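Putative immunoglobulin-blocking virulence protein (Mycoplasma mycoides subsp. capri, PDB 7ADK) forms a complex with a lipoprotein and probably acts as a virulence factor that blocks host immunoglobulin. Local coordinates at residues E336-T339 with V340-R343; R346-S349 with E350-F354; Y710-S713 with L714-G718. All coordinates share one frame; numbering follows the deposited sequence.

Interaction 1: residues E336-T339 with V340-R343; sequences EYNT and VTSR
Asn-338 reaches forward with its side-chain oxygen to the first turn of the helix that follows it. OD1 accepts from Thr-341 N at 3.0 Å in a nearly straight bond (N-H...O 165°), the donor standing well above the plane of the amide carbonyl. The same oxygen lies 2.9 Å from Val-340 N, but that bond is bent and weak. With CG anti to the backbone N (chi1 -173°) the amide reaches these N-H groups, and Asn-338, the N-cap of helix 339-351, caps it with its side chain. The Thr-341 side chain crosses that of Asn-338 at about a right angle, OG1 over the same side of the amide as its own N, 3.4 Å from Asn-338 CG. The backbone carbonyl of the cap is used too: Ser-342 OG donates to Asn-338 O at 2.7 Å, in the carbonyl plane. Ser-342 is buried, and its OG is also hydrogen-bonded to Thr-171 OG1, which ties the helix start to a neighbouring loop. One step on, the first helical bond, Arg-343 N to Thr-339 O, is long and weak. Arg-343 directs its NE to Asn-169 and rests on Tyr-167, while Thr-339 touches His-170.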
ATOM      1  N   GLU A 336     -19.185 -28.980 -31.185  1.00 88.79           N
ATOM      2  CA  GLU A 336     -20.582 -29.269 -30.833  1.00 88.79           C
ATOM      3  C   GLU A 336     -20.774 -29.829 -29.404  1.00 88.79           C
ATOM      4  O   GLU A 336     -21.900 -29.890 -28.922  1.00 88.79           O
ATOM      5  CB  GLU A 336     -21.196 -30.235 -31.860  1.00 88.79           C
ATOM      6  CG  GLU A 336     -21.249 -29.679 -33.292  1.00 88.79           C
ATOM      7  CD  GLU A 336     -20.091 -30.135 -34.193  1.00 88.79           C
ATOM      8  OE1 GLU A 336     -18.926 -30.192 -33.754  1.00 88.79           O
ATOM      9  OE2 GLU A 336     -20.337 -30.405 -35.382  1.00 88.79           O
ATOM     10  N   TYR A 337     -19.694 -30.215 -28.724  1.00 83.76           N
ATOM     11  CA  TYR A 337     -19.663 -30.817 -27.388  1.00 83.76           C
ATOM     12  C   TYR A 337     -18.830 -29.999 -26.378  1.00 83.76           C
ATOM     13  O   TYR A 337     -18.695 -30.398 -25.222  1.00 83.76           O
ATOM     14  CB  TYR A 337     -19.179 -32.272 -27.504  1.00 83.76           C
ATOM     15  CG  TYR A 337     -20.067 -33.120 -28.390  1.00 83.76           C
ATOM     16  CD1 TYR A 337     -19.798 -33.233 -29.762  1.00 83.76           C
ATOM     17  CD2 TYR A 337     -21.211 -33.729 -27.851  1.00 83.76           C
ATOM     18  CE1 TYR A 337     -20.695 -33.909 -30.607  1.00 83.76           C
ATOM     19  CE2 TYR A 337     -22.090 -34.441 -28.686  1.00 83.76           C
ATOM     20  CZ  TYR A 337     -21.850 -34.503 -30.070  1.00 83.76           C
ATOM     21  OH  TYR A 337     -22.748 -35.105 -30.894  1.00 83.76           O
ATOM     22  N   ASN A 338     -18.300 -28.837 -26.773  1.00 71.47           N
ATOM     23  CA  ASN A 338     -17.720 -27.858 -25.854  1.00 71.47           C
ATOM     24  C   ASN A 338     -18.827 -27.179 -25.016  1.00 71.47           C
ATOM     25  O   ASN A 338     -19.777 -26.611 -25.550  1.00 71.47           O
ATOM     26  CB  ASN A 338     -16.861 -26.857 -26.655  1.00 71.47           C
ATOM     27  CG  ASN A 338     -16.064 -25.890 -25.792  1.00 71.47           C
ATOM     28  OD1 ASN A 338     -16.554 -25.292 -24.855  1.00 71.47           O
ATOM     29  ND2 ASN A 338     -14.802 -25.693 -26.063  1.00 71.47           N
ATOM     30  N   THR A 339     -18.704 -27.222 -23.695  1.00 69.80           N
ATOM     31  CA  THR A 339     -19.666 -26.639 -22.748  1.00 69.80           C
ATOM     32  C   THR A 339     -19.452 -25.140 -22.499  1.00 69.80           C
ATOM     33  O   THR A 339     -20.414 -24.420 -22.245  1.00 69.80           O
ATOM     34  CB  THR A 339     -19.594 -27.388 -21.412  1.00 69.80           C
ATOM     35  OG1 THR A 339     -18.291 -27.314 -20.897  1.00 69.80           O
ATOM     36  CG2 THR A 339     -19.937 -28.864 -21.536  1.00 69.80           C
ATOM     37  N   VAL A 340     -18.216 -24.640 -22.601  1.00 66.44           N
ATOM     38  CA  VAL A 340     -17.853 -23.259 -22.276  1.00 66.44           C
ATOM     39  C   VAL A 340     -18.237 -22.330 -23.412  1.00 66.44           C
ATOM     40  O   VAL A 340     -18.998 -21.388 -23.215  1.00 66.44           O
ATOM     41  CB  VAL A 340     -16.363 -23.146 -21.921  1.00 66.44           C
ATOM     42  CG1 VAL A 340     -15.976 -21.726 -21.524  1.00 66.44           C
ATOM     43  CG2 VAL A 340     -15.997 -24.076 -20.775  1.00 66.44           C
ATOM     44  N   THR A 341     -17.780 -22.595 -24.637  1.00 67.98           N
ATOM     45  CA  THR A 341     -18.054 -21.705 -25.777  1.00 67.98           C
ATOM     46  C   THR A 341     -19.505 -21.728 -26.208  1.00 67.98           C
ATOM     47  O   THR A 341     -20.030 -20.702 -26.606  1.00 67.98           O
ATOM     48  CB  THR A 341     -17.160 -21.981 -26.991  1.00 67.98           C
ATOM     49  OG1 THR A 341     -17.316 -23.285 -27.492  1.00 67.98           O
ATOM     50  CG2 THR A 341     -15.694 -21.782 -26.666  1.00 67.98           C
ATOM     51  N   SER A 342     -20.197 -22.862 -26.114  1.00 70.78           N
ATOM     52  CA  SER A 342     -21.627 -22.938 -26.445  1.00 70.78           C
ATOM     53  C   SER A 342     -22.482 -22.122 -25.477  1.00 70.78           C
ATOM     54  O   SER A 342     -23.406 -21.439 -25.915  1.00 70.78           O
ATOM     55  CB  SER A 342     -22.100 -24.389 -26.489  1.00 70.78           C
ATOM     56  OG  SER A 342     -21.889 -25.006 -25.246  1.00 70.78           O
ATOM     57  N   ARG A 343     -22.146 -22.111 -24.181  1.00 67.79           N
ATOM     58  CA  ARG A 343     -22.748 -21.214 -23.187  1.00 67.79           C
ATOM     59  C   ARG A 343     -22.436 -19.752 -23.486  1.00 67.79           C
ATOM     60  O   ARG A 343     -23.365 -18.962 -23.589  1.00 67.79           O
ATOM     61  CB  ARG A 343     -22.289 -21.602 -21.777  1.00 67.79           C
ATOM     62  CG  ARG A 343     -23.038 -20.861 -20.648  1.00 67.79           C
ATOM     63  CD  ARG A 343     -22.113 -20.376 -19.531  1.00 67.79           C
ATOM     64  NE  ARG A 343     -21.322 -21.475 -18.969  1.00 67.79           N
ATOM     65  CZ  ARG A 343     -20.040 -21.472 -18.669  1.00 67.79           C
ATOM     66  NH1 ARG A 343     -19.327 -20.393 -18.660  1.00 67.79           N
ATOM     67  NH2 ARG A 343     -19.445 -22.579 -18.375  1.00 67.79           N
TER

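Interaction 2: residues R346-S349 with E350-F354; sequences RDNS and EYRVF
Arg-352 NH1 donates to Asn-348 OD1 at 3.1 Å in an essentially straight bond (178°), the acceptor lying in the guanidinium plane. The two side chains run side by side in the same direction, amide and guanidinium nearly coplanar, and Arg-352 CD also comes against OD1. The other end of this guanidinium makes a salt bridge from NH2 to Asp-532. Arg-346 forms a side-on salt bridge with Asp-347, NE and NH2 both donating to OD1 at 2.8 Å, in the guanidinium plane; its chain, CG anti to the backbone N (chi1 -169°) and bent at chi2 and chi3, brings the group round to the acid. OD2 of Asp-347 is bonded to Tyr-167 and to Trp-527, whose ring stacks on Tyr-351. In the backbone, Asp-347 O accepts from Tyr-351 N at 3.0 Å and from Arg-352 N at 3.3 Å; the second bond spans five residues, so helix 339-351 closes through a wider, pi-type turn before the chain leaves as a loop. Asp-347 OD1 meets the edge of the Tyr-351 ring at CD2 (3.5 Å), the carboxylate nearly upright to the ring plane, and Tyr-351 CE2 lies over one face of the Arg-346 guanidinium, 3.6 Å from NE. Glu-350 lays its carboxylate against the aliphatic part of Arg-346, OE2 3.4 Å from CD, while OE2 forms its salt bridge with Lys-165 NZ.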
ATOM      1  N   ARG A 346     -24.415 -18.647 -26.653  1.00 71.44           N
ATOM      2  CA  ARG A 346     -25.822 -18.488 -26.290  1.00 71.44           C
ATOM      3  C   ARG A 346     -26.035 -17.215 -25.486  1.00 71.44           C
ATOM      4  O   ARG A 346     -26.918 -16.444 -25.832  1.00 71.44           O
ATOM      5  CB  ARG A 346     -26.283 -19.769 -25.585  1.00 71.44           C
ATOM      6  CG  ARG A 346     -27.799 -19.885 -25.356  1.00 71.44           C
ATOM      7  CD  ARG A 346     -28.372 -19.023 -24.228  1.00 71.44           C
ATOM      8  NE  ARG A 346     -27.605 -19.178 -22.986  1.00 71.44           N
ATOM      9  CZ  ARG A 346     -27.620 -20.191 -22.164  1.00 71.44           C
ATOM     10  NH1 ARG A 346     -28.448 -21.181 -22.241  1.00 71.44           N
ATOM     11  NH2 ARG A 346     -26.763 -20.210 -21.208  1.00 71.44           N
ATOM     12  N   ASP A 347     -25.184 -16.920 -24.508  1.00 70.06           N
ATOM     13  CA  ASP A 347     -25.309 -15.696 -23.712  1.00 70.06           C
ATOM     14  C   ASP A 347     -25.049 -14.397 -24.504  1.00 70.06           C
ATOM     15  O   ASP A 347     -25.858 -13.471 -24.443  1.00 70.06           O
ATOM     16  CB  ASP A 347     -24.456 -15.768 -22.425  1.00 70.06           C
ATOM     17  CG  ASP A 347     -24.928 -16.752 -21.335  1.00 70.06           C
ATOM     18  OD1 ASP A 347     -25.651 -17.719 -21.634  1.00 70.06           O
ATOM     19  OD2 ASP A 347     -24.609 -16.546 -20.141  1.00 70.06           O
ATOM     20  N   ASN A 348     -23.983 -14.303 -25.298  1.00 67.89           N
ATOM     21  CA  ASN A 348     -23.700 -13.118 -26.118  1.00 67.89           C
ATOM     22  C   ASN A 348     -24.736 -12.868 -27.225  1.00 67.89           C
ATOM     23  O   ASN A 348     -24.956 -11.723 -27.616  1.00 67.89           O
ATOM     24  CB  ASN A 348     -22.291 -13.221 -26.707  1.00 67.89           C
ATOM     25  CG  ASN A 348     -21.178 -13.026 -25.700  1.00 67.89           C
ATOM     26  OD1 ASN A 348     -21.166 -12.122 -24.888  1.00 67.89           O
ATOM     27  ND2 ASN A 348     -20.186 -13.861 -25.723  1.00 67.89           N
ATOM     28  N   SER A 349     -25.378 -13.917 -27.728  1.00 70.52           N
ATOM     29  CA  SER A 349     -26.329 -13.838 -28.842  1.00 70.52           C
ATOM     30  C   SER A 349     -27.785 -13.618 -28.433  1.00 70.52           C
ATOM     31  O   SER A 349     -28.578 -13.221 -29.286  1.00 70.52           O
ATOM     32  CB  SER A 349     -26.202 -15.062 -29.739  1.00 70.52           C
ATOM     33  OG  SER A 349     -26.538 -16.236 -29.046  1.00 70.52           O
ATOM     34  N   GLU A 350     -28.156 -13.854 -27.171  1.00 71.95           N
ATOM     35  CA  GLU A 350     -29.548 -13.710 -26.719  1.00 71.95           C
ATOM     36  C   GLU A 350     -29.767 -13.113 -25.321  1.00 71.95           C
ATOM     37  O   GLU A 350     -30.854 -12.583 -25.096  1.00 71.95           O
ATOM     38  CB  GLU A 350     -30.290 -15.049 -26.879  1.00 71.95           C
ATOM     39  CG  GLU A 350     -30.304 -15.923 -25.619  1.00 71.95           C
ATOM     40  CD  GLU A 350     -30.867 -17.330 -25.856  1.00 71.95           C
ATOM     41  OE1 GLU A 350     -30.706 -17.898 -26.959  1.00 71.95           O
ATOM     42  OE2 GLU A 350     -31.491 -17.875 -24.915  1.00 71.95           O
ATOM     43  N   TYR A 351     -28.813 -13.164 -24.384  1.00 68.27           N
ATOM     44  CA  TYR A 351     -28.986 -12.474 -23.095  1.00 68.27           C
ATOM     45  C   TYR A 351     -28.574 -11.015 -23.178  1.00 68.27           C
ATOM     46  O   TYR A 351     -29.268 -10.159 -22.639  1.00 68.27           O
ATOM     47  CB  TYR A 351     -28.273 -13.166 -21.930  1.00 68.27           C
ATOM     48  CG  TYR A 351     -29.019 -14.358 -21.374  1.00 68.27           C
ATOM     49  CD1 TYR A 351     -30.296 -14.196 -20.810  1.00 68.27           C
ATOM     50  CD2 TYR A 351     -28.430 -15.625 -21.379  1.00 68.27           C
ATOM     51  CE1 TYR A 351     -31.000 -15.299 -20.308  1.00 68.27           C
ATOM     52  CE2 TYR A 351     -29.129 -16.737 -20.898  1.00 68.27           C
ATOM     53  CZ  TYR A 351     -30.421 -16.575 -20.380  1.00 68.27           C
ATOM     54  OH  TYR A 351     -31.105 -17.661 -19.958  1.00 68.27           O
ATOM     55  N   ARG A 352     -27.493 -10.695 -23.882  1.00 65.80           N
ATOM     56  CA  ARG A 352     -27.036  -9.307 -24.029  1.00 65.80           C
ATOM     57  C   ARG A 352     -28.035  -8.463 -24.816  1.00 65.80           C
ATOM     58  O   ARG A 352     -28.518  -8.879 -25.864  1.00 65.80           O
ATOM     59  CB  ARG A 352     -25.649  -9.260 -24.670  1.00 65.80           C
ATOM     60  CG  ARG A 352     -24.657 -10.010 -23.798  1.00 65.80           C
ATOM     61  CD  ARG A 352     -23.228  -9.897 -24.295  1.00 65.80           C
ATOM     62  NE  ARG A 352     -22.611  -8.629 -23.908  1.00 65.80           N
ATOM     63  CZ  ARG A 352     -21.374  -8.473 -23.492  1.00 65.80           C
ATOM     64  NH1 ARG A 352     -20.456  -9.384 -23.621  1.00 65.80           N
ATOM     65  NH2 ARG A 352     -21.048  -7.380 -22.898  1.00 65.80           N
ATOM     66  N   VAL A 353     -28.299  -7.245 -24.359  1.00 67.58           N
ATOM     67  CA  VAL A 353     -28.743  -6.166 -25.246  1.00 67.58           C
ATOM     68  C   VAL A 353     -27.499  -5.609 -25.942  1.00 67.58           C
ATOM     69  O   VAL A 353     -26.412  -5.654 -25.371  1.00 67.58           O
ATOM     70  CB  VAL A 353     -29.586  -5.129 -24.488  1.00 67.58           C
ATOM     71  CG1 VAL A 353     -28.797  -4.254 -23.542  1.00 67.58           C
ATOM     72  CG2 VAL A 353     -30.337  -4.225 -25.451  1.00 67.58           C
ATOM     73  N   PHE A 354     -27.617  -5.181 -27.198  1.00 69.59           N
ATOM     74  CA  PHE A 354     -26.464  -5.041 -28.099  1.00 69.59           C
ATOM     75  C   PHE A 354     -25.734  -6.385 -28.315  1.00 69.59           C
ATOM     76  O   PHE A 354     -24.528  -6.521 -28.146  1.00 69.59           O
ATOM     77  CB  PHE A 354     -25.558  -3.865 -27.711  1.00 69.59           C
ATOM     78  CG  PHE A 354     -26.291  -2.578 -27.409  1.00 69.59           C
ATOM     79  CD1 PHE A 354     -27.181  -2.030 -28.348  1.00 69.59           C
ATOM     80  CD2 PHE A 354     -26.074  -1.911 -26.192  1.00 69.59           C
ATOM     81  CE1 PHE A 354     -27.834  -0.817 -28.091  1.00 69.59           C
ATOM     82  CE2 PHE A 354     -26.724  -0.695 -25.930  1.00 69.59           C
ATOM     83  CZ  PHE A 354     -27.595  -0.143 -26.885  1.00 69.59           C
TER

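Interaction 3: residues Y710-S713 with L714-G718; sequences YNES and LRNSG
Asn-711 O gathers two backbone bonds at the start of the short helix 712-715, from Arg-715 N at 3.0 Å, nearly in line with the carbonyl, and from Leu-714 N at 3.2 Å, well above its plane. Asn-711 itself holds the N-cap position, and its side chain packs obliquely against Leu-714, the two of them also touching Phe-679 of strand 676-679. At the first helical residue, Glu-712, the two carboxylate oxygens have different partners. Asn-716 ND2 donates to OE1 at 2.8 Å, arriving from above the carboxylate plane, with the amide turned 77° against it. Ser-713 OG donates to OE2 at 2.6 Å. The bend at chi2 (-80°) turns the carboxylate forward, toward Ser-713 and Asn-716. Arg-715 crosses Glu-712 at about a right angle and lays one guanidinium face over its backbone, CZ 3.8 Å from Glu-712 CA; NE is bonded to Glu-709 O. Asn-716 also packs on Ala-260 of the neighbouring lipoprotein chain. With Arg-715 NH2 5.6 Å from Glu-712 OE1, the two form no salt bridge, and any attraction between their charges is probably modest; the carboxylate's bonds within this turn are to neutral donors.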
ATOM      1  N   TYR A 710     -10.384 -18.329  15.194  1.00 69.36           N
ATOM      2  CA  TYR A 710     -10.541 -17.816  13.834  1.00 69.36           C
ATOM      3  C   TYR A 710     -10.367 -16.297  13.725  1.00 69.36           C
ATOM      4  O   TYR A 710     -10.314 -15.784  12.614  1.00 69.36           O
ATOM      5  CB  TYR A 710     -11.895 -18.281  13.274  1.00 69.36           C
ATOM      6  CG  TYR A 710     -12.158 -19.784  13.207  1.00 69.36           C
ATOM      7  CD1 TYR A 710     -11.117 -20.728  13.300  1.00 69.36           C
ATOM      8  CD2 TYR A 710     -13.475 -20.241  13.019  1.00 69.36           C
ATOM      9  CE1 TYR A 710     -11.391 -22.103  13.249  1.00 69.36           C
ATOM     10  CE2 TYR A 710     -13.758 -21.619  12.965  1.00 69.36           C
ATOM     11  CZ  TYR A 710     -12.712 -22.555  13.093  1.00 69.36           C
ATOM     12  OH  TYR A 710     -12.971 -23.888  13.080  1.00 69.36           O
ATOM     13  N   ASN A 711     -10.285 -15.553  14.834  1.00 67.78           N
ATOM     14  CA  ASN A 711     -10.089 -14.106  14.838  1.00 67.78           C
ATOM     15  C   ASN A 711      -8.736 -13.750  15.451  1.00 67.78           C
ATOM     16  O   ASN A 711      -8.549 -13.929  16.650  1.00 67.78           O
ATOM     17  CB  ASN A 711     -11.237 -13.450  15.595  1.00 67.78           C
ATOM     18  CG  ASN A 711     -11.142 -11.951  15.600  1.00 67.78           C
ATOM     19  OD1 ASN A 711     -11.589 -11.262  14.712  1.00 67.78           O
ATOM     20  ND2 ASN A 711     -10.558 -11.381  16.606  1.00 67.78           N
ATOM     21  N   GLU A 712      -7.830 -13.171  14.659  1.00 72.16           N
ATOM     22  CA  GLU A 712      -6.445 -12.871  15.047  1.00 72.16           C
ATOM     23  C   GLU A 712      -6.342 -12.101  16.365  1.00 72.16           C
ATOM     24  O   GLU A 712      -5.671 -12.530  17.302  1.00 72.16           O
ATOM     25  CB  GLU A 712      -5.771 -12.114  13.887  1.00 72.16           C
ATOM     26  CG  GLU A 712      -4.281 -11.768  14.079  1.00 72.16           C
ATOM     27  CD  GLU A 712      -3.970 -10.531  14.949  1.00 72.16           C
ATOM     28  OE1 GLU A 712      -2.875 -10.497  15.556  1.00 72.16           O
ATOM     29  OE2 GLU A 712      -4.776  -9.572  14.995  1.00 72.16           O
ATOM     30  N   SER A 713      -7.058 -10.985  16.471  1.00 72.12           N
ATOM     31  CA  SER A 713      -6.876 -10.038  17.572  1.00 72.12           C
ATOM     32  C   SER A 713      -7.523 -10.496  18.885  1.00 72.12           C
ATOM     33  O   SER A 713      -7.379  -9.838  19.904  1.00 72.12           O
ATOM     34  CB  SER A 713      -7.324  -8.643  17.154  1.00 72.12           C
ATOM     35  OG  SER A 713      -6.977  -8.375  15.810  1.00 72.12           O
ATOM     36  N   LEU A 714      -8.206 -11.643  18.855  1.00 72.30           N
ATOM     37  CA  LEU A 714      -8.691 -12.413  20.003  1.00 72.30           C
ATOM     38  C   LEU A 714      -7.779 -13.619  20.304  1.00 72.30           C
ATOM     39  O   LEU A 714      -7.526 -13.928  21.467  1.00 72.30           O
ATOM     40  CB  LEU A 714     -10.136 -12.869  19.734  1.00 72.30           C
ATOM     41  CG  LEU A 714     -11.209 -11.786  19.892  1.00 72.30           C
ATOM     42  CD1 LEU A 714     -12.542 -12.319  19.397  1.00 72.30           C
ATOM     43  CD2 LEU A 714     -11.429 -11.406  21.338  1.00 72.30           C
ATOM     44  N   ARG A 715      -7.238 -14.270  19.275  1.00 71.94           N
ATOM     45  CA  ARG A 715      -6.321 -15.414  19.362  1.00 71.94           C
ATOM     46  C   ARG A 715      -5.072 -15.143  20.187  1.00 71.94           C
ATOM     47  O   ARG A 715      -4.573 -16.055  20.849  1.00 71.94           O
ATOM     48  CB  ARG A 715      -5.895 -15.803  17.937  1.00 71.94           C
ATOM     49  CG  ARG A 715      -5.340 -17.227  17.827  1.00 71.94           C
ATOM     50  CD  ARG A 715      -4.660 -17.445  16.480  1.00 71.94           C
ATOM     51  NE  ARG A 715      -5.548 -17.165  15.343  1.00 71.94           N
ATOM     52  CZ  ARG A 715      -5.296 -16.444  14.269  1.00 71.94           C
ATOM     53  NH1 ARG A 715      -6.146 -16.442  13.301  1.00 71.94           N
ATOM     54  NH2 ARG A 715      -4.227 -15.730  14.116  1.00 71.94           N
ATOM     55  N   ASN A 716      -4.580 -13.901  20.141  1.00 74.89           N
ATOM     56  CA  ASN A 716      -3.329 -13.463  20.774  1.00 74.89           C
ATOM     57  C   ASN A 716      -3.282 -13.590  22.315  1.00 74.89           C
ATOM     58  O   ASN A 716      -2.192 -13.714  22.875  1.00 74.89           O
ATOM     59  CB  ASN A 716      -3.033 -12.016  20.333  1.00 74.89           C
ATOM     60  CG  ASN A 716      -2.634 -11.896  18.869  1.00 74.89           C
ATOM     61  OD1 ASN A 716      -2.392 -12.874  18.175  1.00 74.89           O
ATOM     62  ND2 ASN A 716      -2.534 -10.692  18.360  1.00 74.89           N
ATOM     63  N   SER A 717      -4.424 -13.593  23.009  1.00 81.60           N
ATOM     64  CA  SER A 717      -4.490 -13.653  24.478  1.00 81.60           C
ATOM     65  C   SER A 717      -5.650 -14.475  25.055  1.00 81.60           C
ATOM     66  O   SER A 717      -5.569 -14.900  26.204  1.00 81.60           O
ATOM     67  CB  SER A 717      -4.547 -12.237  25.040  1.00 81.60           C
ATOM     68  OG  SER A 717      -5.639 -11.535  24.500  1.00 81.60           O
ATOM     69  N   GLY A 718      -6.696 -14.781  24.283  1.00 77.98           N
ATOM     70  CA  GLY A 718      -7.760 -15.697  24.707  1.00 77.98           C
ATOM     71  C   GLY A 718      -8.677 -15.167  25.818  1.00 77.98           C
ATOM     72  O   GLY A 718      -9.303 -15.956  26.518  1.00 77.98           O
TER

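Interactions 1 and 2 mark the two ends of one helix, 339-351, their centres about 15 Å apart; interaction 3 sits on the far side of the chain's centre, about 48 Å from interaction 1 between centres, where the short helix 712-715 packs beside strand 676-679 of the parallel sheet. Interaction 1 is a surface contact and uses neutral groups to cap an N-terminus. Interaction 2 is more buried and richer in charge, and its salt bridges and aromatic stacking reach out to residues far away in the sequence. Interaction 3 also begins a helix but mixes buried and exposed residues, and it alone of the three touches the lipoprotein chain.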